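Local structure of JSC1_58120g3 (6XHH) at residues D115-I118 against E119-S123; K42-E45 against D46-D50; V89-I92 against Y93-E96; I134-Q138 against K139-L143. The protein probably senses far-red light as a cyanobacteriochrome, a GAF-domain photoreceptor whose covalently bound bilin absorbs far-red light in the dark state. All blocks are in the same frame, centred on the assembly; numbering follows the deposited sequence.

The four contacts belong to one GAF domain and are arranged around the bilin M1V. Interaction 1, on helix 115-123, binds it covalently through C116; interaction 4 reaches it from the six-stranded sheet through L143, and the centres of the two lie about 24 Å apart. Interaction 2 is a neighbouring hairpin in that sheet, centred about 11 Å from interaction 4 and joined to it by F43 N and W141 O, 3.0 Å apart. Interaction 3 packs against the helix of interaction 1, where Y93 OH and E122 OE2 are 2.7 Å apart. Interactions 3 and 4, with centres about 25 Å apart, lie on opposite sides of the chain's centre.

Interaction 1 of 4, residues D115-I118 against E119-S123; sequences DCHI and EALES. With M1V (mesobiliverdin IX(alpha)), chain C.
H117 and L121 stand one turn apart on helix 115-123. The backbone N of L121 donates to H117 O over 3.0 Å, and their side chains pass each other at a slant. The side chain of H117 can be followed outward. H117 CB lies 3.5 Å from the propionate oxygen O1B of the bilin M1V. Because CG is turned opposite the backbone N (chi1 -173°), the ring is carried away from the helix and over the tetrapyrrole. CG has O1B and the pyrrole nitrogen NB of M1V as neighbours. Next to it H117 ND1 donates to M1V O1B at 2.9 Å, with an angle of 158° at the hydrogen. On the other branch H117 CD2 rests 3.6 Å from L121 CD1. H117 CE1 comes within 3.2 Å of M1V C1C, and NE2 ends nearest to M1V NC, which lies over one ring face, offset toward the rim. A leucine in place of H117 would probably leave O1B without this donor and remove the flat group lying against the middle of the chromophore. One residue earlier, C116 SG is bonded to M1V CAA at 1.9 Å, and one turn on A120 CB approaches M1V OA at 3.4 Å. F87 also meets the imidazole. The chemistry is that of the Cys-His pair familiar from the phytochrome superfamily: a thioether fixes one end of the bilin while the adjacent histidine holds a propionate and packs on its conjugated system.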
loop_
_atom_site.group_PDB
_atom_site.type_symbol
_atom_site.label_atom_id
_atom_site.label_comp_id
_atom_site.label_asym_id
_atom_site.label_seq_id
_atom_site.Cartn_x
_atom_site.Cartn_y
_atom_site.Cartn_z
ATOM N N ASP A 115 11.653 -11.655 -11.557
ATOM C CA ASP A 115 10.825 -11.461 -12.747
ATOM C C ASP A 115 9.375 -11.881 -12.523
ATOM O O ASP A 115 8.461 -11.263 -13.076
ATOM C CB ASP A 115 11.409 -12.191 -13.959
ATOM C CG ASP A 115 10.780 -11.718 -15.263
ATOM O OD1 ASP A 115 10.487 -10.507 -15.365
ATOM O OD2 ASP A 115 10.564 -12.545 -16.177
ATOM N N CYS A 116 9.128 -12.940 -11.735
ATOM C CA CYS A 116 7.736 -13.346 -11.509
ATOM C C CYS A 116 6.980 -12.348 -10.642
ATOM O O CYS A 116 5.750 -12.222 -10.774
ATOM C CB CYS A 116 7.647 -14.758 -10.904
ATOM S SG CYS A 116 8.405 -15.115 -9.324
ATOM N N HIS A 117 7.694 -11.632 -9.763
ATOM C CA HIS A 117 7.109 -10.499 -9.056
ATOM C C HIS A 117 6.738 -9.393 -10.036
ATOM O O HIS A 117 5.604 -8.886 -10.028
ATOM C CB HIS A 117 8.106 -10.014 -8.001
ATOM C CG HIS A 117 7.580 -8.950 -7.081
ATOM N ND1 HIS A 117 8.340 -8.434 -6.055
ATOM C CD2 HIS A 117 6.387 -8.305 -7.026
ATOM C CE1 HIS A 117 7.642 -7.516 -5.402
ATOM N NE2 HIS A 117 6.452 -7.424 -5.967
ATOM N N ILE A 118 7.668 -9.050 -10.936
ATOM C CA ILE A 118 7.380 -8.060 -11.974
ATOM C C ILE A 118 6.170 -8.485 -12.802
ATOM O O ILE A 118 5.300 -7.671 -13.117
ATOM C CB ILE A 118 8.619 -7.839 -12.860
ATOM C CG1 ILE A 118 9.699 -7.114 -12.058
ATOM C CG2 ILE A 118 8.258 -6.999 -14.084
ATOM C CD1 ILE A 118 11.033 -7.050 -12.780
ATOM N N GLU A 119 6.085 -9.771 -13.149
ATOM C CA GLU A 119 4.980 -10.233 -13.988
ATOM C C GLU A 119 3.646 -10.131 -13.249
ATOM O O GLU A 119 2.616 -9.766 -13.835
ATOM C CB GLU A 119 5.257 -11.669 -14.441
ATOM C CG GLU A 119 4.216 -12.234 -15.386
ATOM C CD GLU A 119 4.382 -13.728 -15.605
ATOM O OE1 GLU A 119 3.408 -14.380 -16.040
ATOM O OE2 GLU A 119 5.488 -14.251 -15.340
ATOM N N ALA A 120 3.656 -10.450 -11.956
ATOM C CA ALA A 120 2.470 -10.288 -11.119
ATOM C C ALA A 120 2.006 -8.835 -11.091
ATOM O O ALA A 120 0.810 -8.552 -11.233
ATOM C CB ALA A 120 2.768 -10.785 -9.703
ATOM N N LEU A 121 2.942 -7.902 -10.928
ATOM C CA LEU A 121 2.607 -6.482 -10.961
ATOM C C LEU A 121 2.030 -6.075 -12.313
ATOM O O LEU A 121 1.016 -5.368 -12.380
ATOM C CB LEU A 121 3.859 -5.660 -10.611
ATOM C CG LEU A 121 4.260 -5.722 -9.128
ATOM C CD1 LEU A 121 5.722 -5.332 -8.890
ATOM C CD2 LEU A 121 3.334 -4.840 -8.324
ATOM N N GLU A 122 2.653 -6.523 -13.405
ATOM C CA GLU A 122 2.089 -6.284 -14.730
ATOM C C GLU A 122 0.666 -6.822 -14.838
ATOM O O GLU A 122 -0.195 -6.194 -15.468
ATOM C CB GLU A 122 2.985 -6.912 -15.801
ATOM C CG GLU A 122 4.254 -6.123 -16.112
ATOM C CD GLU A 122 5.249 -6.943 -16.898
ATOM O OE1 GLU A 122 5.083 -8.181 -16.939
ATOM O OE2 GLU A 122 6.186 -6.358 -17.474
ATOM N N SER A 123 0.386 -7.977 -14.220
ATOM C CA SER A 123 -0.966 -8.525 -14.304
ATOM C C SER A 123 -1.992 -7.644 -13.607
ATOM O O SER A 123 -3.188 -7.747 -13.911
ATOM C CB SER A 123 -1.017 -9.944 -13.722
ATOM O OG SER A 123 -1.215 -9.935 -12.314
HETATM O OA M1V C . 3.016 -13.287 -7.401
HETATM C C1A M1V C . 4.173 -13.678 -7.362
HETATM N NA M1V C . 5.126 -13.129 -6.599
HETATM C C2A M1V C . 4.698 -14.764 -8.091
HETATM C CMA M1V C . 3.932 -15.634 -9.062
HETATM C C3A M1V C . 6.046 -14.888 -7.765
HETATM C CAA M1V C . 7.013 -15.881 -8.289
HETATM C CBA M1V C . 7.580 -16.777 -7.186
HETATM C C4A M1V C . 6.331 -13.813 -6.789
HETATM C CHA M1V C . 7.550 -13.603 -6.203
HETATM C C1B M1V C . 7.977 -12.600 -5.223
HETATM C C2B M1V C . 9.327 -12.518 -4.790
HETATM C CMB M1V C . 10.462 -13.391 -5.267
HETATM C C3B M1V C . 9.405 -11.502 -3.886
HETATM C CAB M1V C . 10.654 -11.037 -3.159
HETATM C CBB M1V C . 11.131 -9.692 -3.734
HETATM C CGB M1V C . 11.656 -9.872 -5.142
HETATM O O2B M1V C . 12.716 -10.515 -5.336
HETATM O O1B M1V C . 11.055 -9.392 -6.129
HETATM N NB M1V C . 7.267 -11.658 -4.582
HETATM C C4B M1V C . 8.087 -10.970 -3.760
HETATM C CHB M1V C . 7.805 -9.906 -2.889
HETATM C C1C M1V C . 6.672 -9.093 -2.737
HETATM C C2C M1V C . 6.705 -7.885 -2.027
HETATM C CAC M1V C . 7.912 -7.354 -1.284
HETATM C CBC M1V C . 7.873 -8.126 0.065
HETATM C CGC M1V C . 9.178 -8.151 0.846
HETATM O O2C M1V C . 10.191 -7.550 0.421
HETATM O O1C M1V C . 9.267 -8.787 1.927
HETATM C C3C M1V C . 5.422 -7.346 -2.075
HETATM C CMC M1V C . 5.011 -6.048 -1.438
HETATM N NC M1V C . 5.400 -9.276 -3.233
HETATM C C4C M1V C . 4.620 -8.216 -2.844
HETATM C CHC M1V C . 3.244 -8.189 -3.211
HETATM C C1D M1V C . 2.310 -7.188 -3.108
HETATM C C2D M1V C . 0.951 -7.359 -2.723
HETATM C CMD M1V C . 0.313 -8.661 -2.306
HETATM N ND M1V C . 2.501 -5.851 -3.429
HETATM C C4D M1V C . 1.337 -5.198 -3.228
HETATM O OD M1V C . 1.199 -3.991 -3.432
HETATM C C3D M1V C . 0.354 -6.138 -2.779
HETATM C CAD M1V C . -1.077 -5.836 -2.413
HETATM C CBD M1V C . -1.884 -5.631 -3.675
#

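Interaction 2 of 4, residues K42-E45 against D46-D50; sequences KFRE and DYFGD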
loop_
_atom_site.group_PDB
_atom_site.type_symbol
_atom_site.label_atom_id
_atom_site.label_comp_id
_atom_site.label_asym_id
_atom_site.label_seq_id
_atom_site.Cartn_x
_atom_site.Cartn_y
_atom_site.Cartn_z
ATOM N N LYS A 42 -6.404 -7.219 1.940
ATOM C CA LYS A 42 -6.497 -7.951 3.193
ATOM C C LYS A 42 -5.814 -9.309 3.080
ATOM O O LYS A 42 -6.118 -10.089 2.169
ATOM C CB LYS A 42 -7.959 -8.132 3.591
ATOM C CG LYS A 42 -8.140 -8.964 4.845
ATOM C CD LYS A 42 -9.608 -9.008 5.253
ATOM C CE LYS A 42 -9.737 -9.734 6.585
ATOM N NZ LYS A 42 -11.121 -9.787 7.127
ATOM N N PHE A 43 -4.917 -9.595 4.016
ATOM C CA PHE A 43 -4.278 -10.903 4.068
ATOM C C PHE A 43 -5.257 -11.989 4.499
ATOM O O PHE A 43 -6.043 -11.814 5.437
ATOM C CB PHE A 43 -3.107 -10.893 5.041
ATOM C CG PHE A 43 -1.850 -10.300 4.491
ATOM C CD1 PHE A 43 -1.307 -10.739 3.296
ATOM C CD2 PHE A 43 -1.202 -9.293 5.200
ATOM C CE1 PHE A 43 -0.126 -10.179 2.811
ATOM C CE2 PHE A 43 -0.034 -8.716 4.719
ATOM C CZ PHE A 43 0.510 -9.172 3.527
ATOM N N ARG A 44 -5.187 -13.127 3.819
ATOM C CA ARG A 44 -5.749 -14.362 4.336
ATOM C C ARG A 44 -4.812 -14.934 5.390
ATOM O O ARG A 44 -3.738 -14.393 5.668
ATOM C CB ARG A 44 -5.951 -15.378 3.216
ATOM C CG ARG A 44 -6.615 -14.841 1.976
ATOM C CD ARG A 44 -6.679 -15.925 0.912
ATOM N NE ARG A 44 -7.048 -15.356 -0.376
ATOM C CZ ARG A 44 -6.819 -15.944 -1.544
ATOM N NH1 ARG A 44 -6.204 -17.120 -1.587
ATOM N NH2 ARG A 44 -7.168 -15.334 -2.663
ATOM N N GLU A 45 -5.213 -16.066 5.973
ATOM C CA GLU A 45 -4.415 -16.666 7.031
ATOM C C GLU A 45 -3.057 -17.148 6.537
ATOM O O GLU A 45 -2.131 -17.290 7.347
ATOM C CB GLU A 45 -5.194 -17.819 7.664
ATOM C CG GLU A 45 -5.797 -18.812 6.674
ATOM C CD GLU A 45 -4.756 -19.740 6.062
ATOM O OE1 GLU A 45 -3.790 -20.082 6.774
ATOM O OE2 GLU A 45 -4.887 -20.114 4.874
ATOM N N ASP A 46 -2.918 -17.422 5.242
ATOM C CA ASP A 46 -1.646 -17.887 4.695
ATOM C C ASP A 46 -0.845 -16.778 4.031
ATOM O O ASP A 46 0.169 -17.062 3.379
ATOM C CB ASP A 46 -1.868 -19.039 3.703
ATOM C CG ASP A 46 -2.831 -18.682 2.571
ATOM O OD1 ASP A 46 -3.302 -17.528 2.511
ATOM O OD2 ASP A 46 -3.121 -19.573 1.725
ATOM N N TYR A 47 -1.267 -15.526 4.195
ATOM C CA TYR A 47 -0.618 -14.343 3.644
ATOM C C TYR A 47 -0.668 -14.308 2.124
ATOM O O TYR A 47 0.036 -13.503 1.512
ATOM C CB TYR A 47 0.817 -14.189 4.162
ATOM C CG TYR A 47 0.799 -13.923 5.659
ATOM C CD1 TYR A 47 0.594 -12.643 6.161
ATOM C CD2 TYR A 47 0.934 -14.970 6.571
ATOM C CE1 TYR A 47 0.542 -12.406 7.530
ATOM C CE2 TYR A 47 0.893 -14.737 7.939
ATOM C CZ TYR A 47 0.701 -13.460 8.414
ATOM O OH TYR A 47 0.658 -13.239 9.783
ATOM N N PHE A 48 -1.483 -15.155 1.496
ATOM C CA PHE A 48 -2.163 -14.734 0.283
ATOM C C PHE A 48 -3.174 -13.650 0.667
ATOM O O PHE A 48 -3.288 -13.267 1.833
ATOM C CB PHE A 48 -2.848 -15.921 -0.391
ATOM C CG PHE A 48 -1.894 -16.956 -0.926
ATOM C CD1 PHE A 48 -0.563 -16.655 -1.179
ATOM C CD2 PHE A 48 -2.352 -18.241 -1.199
ATOM C CE1 PHE A 48 0.290 -17.618 -1.708
ATOM C CE2 PHE A 48 -1.505 -19.207 -1.715
ATOM C CZ PHE A 48 -0.183 -18.905 -1.964
ATOM N N GLY A 49 -3.918 -13.124 -0.293
ATOM C CA GLY A 49 -4.788 -12.017 0.069
ATOM C C GLY A 49 -5.640 -11.548 -1.089
ATOM O O GLY A 49 -5.497 -12.003 -2.229
ATOM N N ASP A 50 -6.542 -10.620 -0.770
ATOM C CA ASP A 50 -7.569 -10.161 -1.695
ATOM C C ASP A 50 -7.715 -8.646 -1.632
ATOM O O ASP A 50 -7.553 -8.035 -0.574
ATOM C CB ASP A 50 -8.916 -10.824 -1.376
ATOM C CG ASP A 50 -8.812 -12.336 -1.342
ATOM O OD1 ASP A 50 -8.945 -12.943 -2.422
ATOM O OD2 ASP A 50 -8.557 -12.906 -0.255
HETATM O O HOH W 1 -8.474 -11.486 2.102
HETATM O O HOH W 2 -5.493 -19.187 0.530
#
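R44 and D50 both turn CG opposite their own carbonyl carbon (chi1 -47° and -54°), and the arginine then runs extended to NE, which brings guanidinium and carboxylate together across the beta hairpin of strands 37-43 and 49-56. The grip is side-on: R44 NE donates to D50 OD2 at 2.9 Å, nearly straight at 172°, and NH2 to D50 OD1 at 3.0 Å. Both oxygens are met on their syn sides, somewhat out of the carboxylate plane. The arginine has a second charged partner, E69, which pairs with NH1, and F48 CB lies over one guanidinium face. An alanine at R44 would probably leave D50 and E69 without their shared cation and the carboxylate of D50 freer to turn.

Backbone bonds fix the frame, with K42 and D50 an antiparallel hydrogen-bonded pair and a type I turn running from R44 to Y47. F48 N donates to D46 OD1, closing an Asx turn. Beside the turn, Y47 directs its ring edge at the face of F43 in a T-shaped stack with centroids 5.2 Å apart. F43 also touches L140 and L143 of the adjoining strand. A water bridges K42 O and D50 OD2, lying 2.8 Å from the latter oxygen.

Interaction 3 of 4, residues V89-I92 against Y93-E96; sequences VDDI and YLGE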
loop_
_atom_site.group_PDB
_atom_site.type_symbol
_atom_site.label_atom_id
_atom_site.label_comp_id
_atom_site.label_asym_id
_atom_site.label_seq_id
_atom_site.Cartn_x
_atom_site.Cartn_y
_atom_site.Cartn_z
ATOM N N VAL A 89 9.001 1.245 -4.816
ATOM C CA VAL A 89 9.497 0.944 -6.167
ATOM C C VAL A 89 9.052 2.042 -7.132
ATOM O O VAL A 89 7.891 2.071 -7.562
ATOM C CB VAL A 89 9.020 -0.429 -6.643
ATOM C CG1 VAL A 89 9.546 -0.711 -8.058
ATOM C CG2 VAL A 89 9.465 -1.508 -5.653
ATOM N N ASP A 90 9.976 2.941 -7.495
ATOM C CA ASP A 90 9.652 3.977 -8.474
ATOM C C ASP A 90 9.231 3.366 -9.806
ATOM O O ASP A 90 8.288 3.835 -10.448
ATOM C CB ASP A 90 10.853 4.888 -8.720
ATOM C CG ASP A 90 11.171 5.785 -7.552
ATOM O OD1 ASP A 90 10.548 5.618 -6.487
ATOM O OD2 ASP A 90 12.024 6.681 -7.725
ATOM N N ASP A 91 9.945 2.333 -10.237
ATOM C CA ASP A 91 9.840 1.776 -11.582
ATOM C C ASP A 91 10.014 0.269 -11.429
ATOM O O ASP A 91 11.098 -0.173 -11.050
ATOM C CB ASP A 91 10.929 2.382 -12.472
ATOM C CG ASP A 91 10.872 1.914 -13.917
ATOM O OD1 ASP A 91 10.362 0.819 -14.189
ATOM O OD2 ASP A 91 11.381 2.658 -14.775
ATOM N N ILE A 92 8.970 -0.520 -11.708
ATOM C CA ILE A 92 9.046 -1.960 -11.461
ATOM C C ILE A 92 10.146 -2.638 -12.270
ATOM O O ILE A 92 10.539 -3.769 -11.953
ATOM C CB ILE A 92 7.691 -2.661 -11.725
ATOM C CG1 ILE A 92 7.308 -2.621 -13.210
ATOM C CG2 ILE A 92 6.602 -2.103 -10.806
ATOM C CD1 ILE A 92 6.144 -3.577 -13.536
ATOM N N TYR A 93 10.655 -1.988 -13.309
ATOM C CA TYR A 93 11.712 -2.583 -14.114
ATOM C C TYR A 93 13.099 -2.205 -13.636
ATOM O O TYR A 93 14.083 -2.744 -14.159
ATOM C CB TYR A 93 11.539 -2.187 -15.581
ATOM C CG TYR A 93 10.188 -2.588 -16.119
ATOM C CD1 TYR A 93 9.791 -3.924 -16.140
ATOM C CD2 TYR A 93 9.290 -1.636 -16.570
ATOM C CE1 TYR A 93 8.544 -4.301 -16.627
ATOM C CE2 TYR A 93 8.048 -2.006 -17.050
ATOM C CZ TYR A 93 7.684 -3.336 -17.070
ATOM O OH TYR A 93 6.450 -3.697 -17.559
ATOM N N LEU A 94 13.202 -1.295 -12.668
ATOM C CA LEU A 94 14.495 -0.875 -12.152
ATOM C C LEU A 94 14.732 -1.269 -10.704
ATOM O O LEU A 94 15.871 -1.566 -10.346
ATOM C CB LEU A 94 14.665 0.645 -12.298
ATOM C CG LEU A 94 14.639 1.156 -13.744
ATOM C CD1 LEU A 94 14.770 2.662 -13.791
ATOM C CD2 LEU A 94 15.755 0.513 -14.552
ATOM N N GLY A 95 13.718 -1.287 -9.858
ATOM C CA GLY A 95 13.836 -1.960 -8.581
ATOM C C GLY A 95 13.534 -1.054 -7.401
ATOM O O GLY A 95 13.149 0.101 -7.544
ATOM N N GLU A 96 13.720 -1.623 -6.216
ATOM C CA GLU A 96 13.263 -1.000 -4.980
ATOM C C GLU A 96 14.288 -0.023 -4.412
ATOM O O GLU A 96 15.501 -0.197 -4.556
ATOM C CB GLU A 96 12.930 -2.058 -3.929
ATOM C CG GLU A 96 14.138 -2.836 -3.424
ATOM C CD GLU A 96 13.880 -3.528 -2.083
ATOM O OE1 GLU A 96 13.446 -2.867 -1.125
ATOM O OE2 GLU A 96 14.099 -4.748 -1.993
HETATM O O HOH W 3 12.681 2.741 -6.409
HETATM O O HOH W 4 12.770 2.061 -9.559
#
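D91 O receives two backbone N-H groups from the far side of a tight bend. L94 N reaches D91 O at 2.9 Å from above the carbonyl plane, whereas G95 N, at 3.1 Å from the same oxygen, lies almost in line with the C=O bond. The D91 side chain adds a third bond: D91 OD1 takes Y93 N at 3.0 Å on its anti side, giving an Asx turn. Its other oxygen, OD2, lies against L94 CD1. Three bonds from successive amides to one residue therefore define the corner. On the next residue, I92 CG1 sits between the backbone N and the carbonyl carbon (chi1 67°), which sets it over the ring of Y93. I92 CG1 is 3.8 Å from the centroid of the Y93 ring and only 3° off the normal, a CH-pi contact over the centre of the face, and CD1 lies over the same ring near CZ.

Water ties the flanks together, one molecule bridging D90 N and G95 O. Farther out, D90 is held by H154 and the backbone N of W155, while E96 pairs with R80, itself a partner of the bilin. The bend thus links strand 87-89, at the edge of the six-stranded sheet, to strand 95-100, and its I92 and Y93 pack on I118 of helix 115-123, where Y93 OH bonds to E122.

Interaction 4 of 4, residues I134-Q138 against K139-L143; sequences IFQGQ and KLWGL. With M1V (mesobiliverdin IX(alpha)), chain C; EDO (1,2-ethanediol), chain F.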
loop_
_atom_site.group_PDB
_atom_site.type_symbol
_atom_site.label_atom_id
_atom_site.label_comp_id
_atom_site.label_asym_id
_atom_site.label_seq_id
_atom_site.Cartn_x
_atom_site.Cartn_y
_atom_site.Cartn_z
ATOM N N ILE A 134 -0.620 -2.643 7.000
ATOM C CA ILE A 134 -1.733 -2.257 7.867
ATOM C C ILE A 134 -1.723 -3.199 9.057
ATOM O O ILE A 134 -1.911 -4.410 8.884
ATOM C CB ILE A 134 -3.085 -2.336 7.138
ATOM C CG1 ILE A 134 -3.152 -1.362 5.974
ATOM C CG2 ILE A 134 -4.239 -2.020 8.085
ATOM C CD1 ILE A 134 -4.354 -1.627 5.057
ATOM N N PHE A 135 -1.499 -2.649 10.254
ATOM C CA PHE A 135 -1.487 -3.416 11.495
ATOM C C PHE A 135 -2.771 -3.187 12.280
ATOM O O PHE A 135 -3.185 -2.046 12.484
ATOM C CB PHE A 135 -0.281 -3.042 12.354
ATOM C CG PHE A 135 0.929 -3.818 12.021
ATOM C CD1 PHE A 135 1.138 -5.064 12.579
ATOM C CD2 PHE A 135 1.847 -3.326 11.125
ATOM C CE1 PHE A 135 2.261 -5.797 12.256
ATOM C CE2 PHE A 135 2.978 -4.054 10.799
ATOM C CZ PHE A 135 3.181 -5.291 11.358
ATOM N N GLN A 136 -3.379 -4.274 12.729
ATOM C CA GLN A 136 -4.502 -4.235 13.659
ATOM C C GLN A 136 -3.923 -4.598 15.018
ATOM O O GLN A 136 -3.693 -5.776 15.305
ATOM C CB GLN A 136 -5.580 -5.216 13.230
ATOM C CG GLN A 136 -6.701 -5.419 14.236
ATOM C CD GLN A 136 -7.486 -6.686 13.948
ATOM O OE1 GLN A 136 -7.349 -7.275 12.874
ATOM N NE2 GLN A 136 -8.296 -7.119 14.905
ATOM N N GLY A 137 -3.689 -3.593 15.854
ATOM C CA GLY A 137 -2.861 -3.829 17.024
ATOM C C GLY A 137 -1.460 -4.161 16.552
ATOM O O GLY A 137 -0.881 -3.452 15.718
ATOM N N GLN A 138 -0.896 -5.250 17.070
ATOM C CA GLN A 138 0.377 -5.745 16.559
ATOM C C GLN A 138 0.184 -6.942 15.624
ATOM O O GLN A 138 1.119 -7.720 15.405
ATOM C CB GLN A 138 1.339 -6.067 17.716
ATOM C CG GLN A 138 2.845 -6.115 17.309
ATOM C CD GLN A 138 3.795 -5.256 18.170
ATOM O OE1 GLN A 138 3.644 -4.041 18.253
ATOM N NE2 GLN A 138 4.810 -5.892 18.767
ATOM N N LYS A 139 -1.006 -7.092 15.043
ATOM C CA LYS A 139 -1.274 -8.152 14.075
ATOM C C LYS A 139 -1.233 -7.576 12.660
ATOM O O LYS A 139 -1.951 -6.615 12.355
ATOM C CB LYS A 139 -2.627 -8.810 14.344
ATOM C CG LYS A 139 -3.096 -9.733 13.230
ATOM C CD LYS A 139 -4.527 -9.423 12.817
ATOM C CE LYS A 139 -4.957 -10.247 11.620
ATOM N NZ LYS A 139 -5.053 -11.699 11.943
ATOM N N LEU A 140 -0.404 -8.164 11.798
ATOM C CA LEU A 140 -0.330 -7.756 10.398
ATOM C C LEU A 140 -1.614 -8.174 9.686
ATOM O O LEU A 140 -1.885 -9.368 9.521
ATOM C CB LEU A 140 0.896 -8.377 9.735
ATOM C CG LEU A 140 1.134 -8.043 8.260
ATOM C CD1 LEU A 140 1.248 -6.546 8.061
ATOM C CD2 LEU A 140 2.385 -8.765 7.691
ATOM N N TRP A 141 -2.412 -7.190 9.268
ATOM C CA TRP A 141 -3.750 -7.404 8.740
ATOM C C TRP A 141 -3.803 -7.372 7.218
ATOM O O TRP A 141 -4.549 -8.146 6.601
ATOM C CB TRP A 141 -4.689 -6.336 9.318
ATOM C CG TRP A 141 -6.122 -6.408 8.862
ATOM C CD1 TRP A 141 -7.165 -7.019 9.507
ATOM C CD2 TRP A 141 -6.669 -5.859 7.647
ATOM N NE1 TRP A 141 -8.327 -6.858 8.783
ATOM C CE2 TRP A 141 -8.049 -6.160 7.637
ATOM C CE3 TRP A 141 -6.132 -5.124 6.584
ATOM C CZ2 TRP A 141 -8.890 -5.767 6.591
ATOM C CZ3 TRP A 141 -6.973 -4.735 5.548
ATOM C CH2 TRP A 141 -8.336 -5.053 5.566
ATOM N N GLY A 142 -3.034 -6.486 6.607
ATOM C CA GLY A 142 -3.103 -6.319 5.169
ATOM C C GLY A 142 -2.102 -5.288 4.709
ATOM O O GLY A 142 -1.144 -4.975 5.421
ATOM N N LEU A 143 -2.337 -4.768 3.502
ATOM C CA LEU A 143 -1.439 -3.816 2.868
ATOM C C LEU A 143 -2.218 -2.652 2.282
ATOM O O LEU A 143 -3.299 -2.843 1.711
ATOM C CB LEU A 143 -0.621 -4.491 1.751
ATOM C CG LEU A 143 0.179 -5.739 2.130
ATOM C CD1 LEU A 143 0.731 -6.438 0.886
ATOM C CD2 LEU A 143 1.301 -5.365 3.073
HETATM O OA M1V C . 3.016 -13.287 -7.401
HETATM C C1A M1V C . 4.173 -13.678 -7.362
HETATM N NA M1V C . 5.126 -13.129 -6.599
HETATM C C2A M1V C . 4.698 -14.764 -8.091
HETATM C CMA M1V C . 3.932 -15.634 -9.062
HETATM C C3A M1V C . 6.046 -14.888 -7.765
HETATM C CAA M1V C . 7.013 -15.881 -8.289
HETATM C CBA M1V C . 7.580 -16.777 -7.186
HETATM C C4A M1V C . 6.331 -13.813 -6.789
HETATM C CHA M1V C . 7.550 -13.603 -6.203
HETATM C C1B M1V C . 7.977 -12.600 -5.223
HETATM C C2B M1V C . 9.327 -12.518 -4.790
HETATM C CMB M1V C . 10.462 -13.391 -5.267
HETATM C C3B M1V C . 9.405 -11.502 -3.886
HETATM C CAB M1V C . 10.654 -11.037 -3.159
HETATM C CBB M1V C . 11.131 -9.692 -3.734
HETATM C CGB M1V C . 11.656 -9.872 -5.142
HETATM O O2B M1V C . 12.716 -10.515 -5.336
HETATM O O1B M1V C . 11.055 -9.392 -6.129
HETATM N NB M1V C . 7.267 -11.658 -4.582
HETATM C C4B M1V C . 8.087 -10.970 -3.760
HETATM C CHB M1V C . 7.805 -9.906 -2.889
HETATM C C1C M1V C . 6.672 -9.093 -2.737
HETATM C C2C M1V C . 6.705 -7.885 -2.027
HETATM C CAC M1V C . 7.912 -7.354 -1.284
HETATM C CBC M1V C . 7.873 -8.126 0.065
HETATM C CGC M1V C . 9.178 -8.151 0.846
HETATM O O2C M1V C . 10.191 -7.550 0.421
HETATM O O1C M1V C . 9.267 -8.787 1.927
HETATM C C3C M1V C . 5.422 -7.346 -2.075
HETATM C CMC M1V C . 5.011 -6.048 -1.438
HETATM N NC M1V C . 5.400 -9.276 -3.233
HETATM C C4C M1V C . 4.620 -8.216 -2.844
HETATM C CHC M1V C . 3.244 -8.189 -3.211
HETATM C C1D M1V C . 2.310 -7.188 -3.108
HETATM C C2D M1V C . 0.951 -7.359 -2.723
HETATM C CMD M1V C . 0.313 -8.661 -2.306
HETATM N ND M1V C . 2.501 -5.851 -3.429
HETATM C C4D M1V C . 1.337 -5.198 -3.228
HETATM O OD M1V C . 1.199 -3.991 -3.432
HETATM C C3D M1V C . 0.354 -6.138 -2.779
HETATM C CAD M1V C . -1.077 -5.836 -2.413
HETATM C CBD M1V C . -1.884 -5.631 -3.675
HETATM C C1 EDO F . 1.325 -2.169 18.067
HETATM O O1 EDO F . 2.373 -1.495 17.368
HETATM C C2 EDO F . 0.076 -1.298 18.016
HETATM O O2 EDO F . -0.838 -1.711 19.035
#
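I134 O accepts hydrogen bonds from two consecutive amides on the returning strand. W141 N meets I134 O at 2.9 Å, nearly head-on to the carbonyl, and G142 N meets the same oxygen at 3.3 Å, in the carbonyl plane on a lone pair. I134 N in turn donates to G142 O. The I134 side chain runs beside that of W141, with I134 CG2 3.9 Å from CE3 of the W141 indole, while CD1 extends to the backbone of L143. On this face I174 of helix 157-178 touches both I134 and W141.

F135 points to the opposite face. The F135 ring receives L140 CD1 over one side, 4.2 Å from the centroid and 19° off the normal, a CH-pi contact displaced toward the rim. Q136 returns to the face of I134. Its CG lies opposite the backbone N (chi1 171°) and the chain stays extended, lying beside K139 and placing Q136 OE1 3.4 Å from W141 CD1. Its backbone pairs with K139 in both directions, Q136 N to K139 O at 2.8 Å and K139 N to Q136 O. G137 and Q138 fill the two corners of a type II' turn, and the positive phi of G137 (65°) suits glycine there.

The doubled acceptance at I134 O shifts the register by one residue and marks a classic beta bulge, placed in the tight hairpin between strands 128-136 and 139-148 of the GAF sheet. Just beyond the bulge, L143 CD1 reaches M1V C3D at 3.7 Å, so the hairpin leads directly into the bilin pocket.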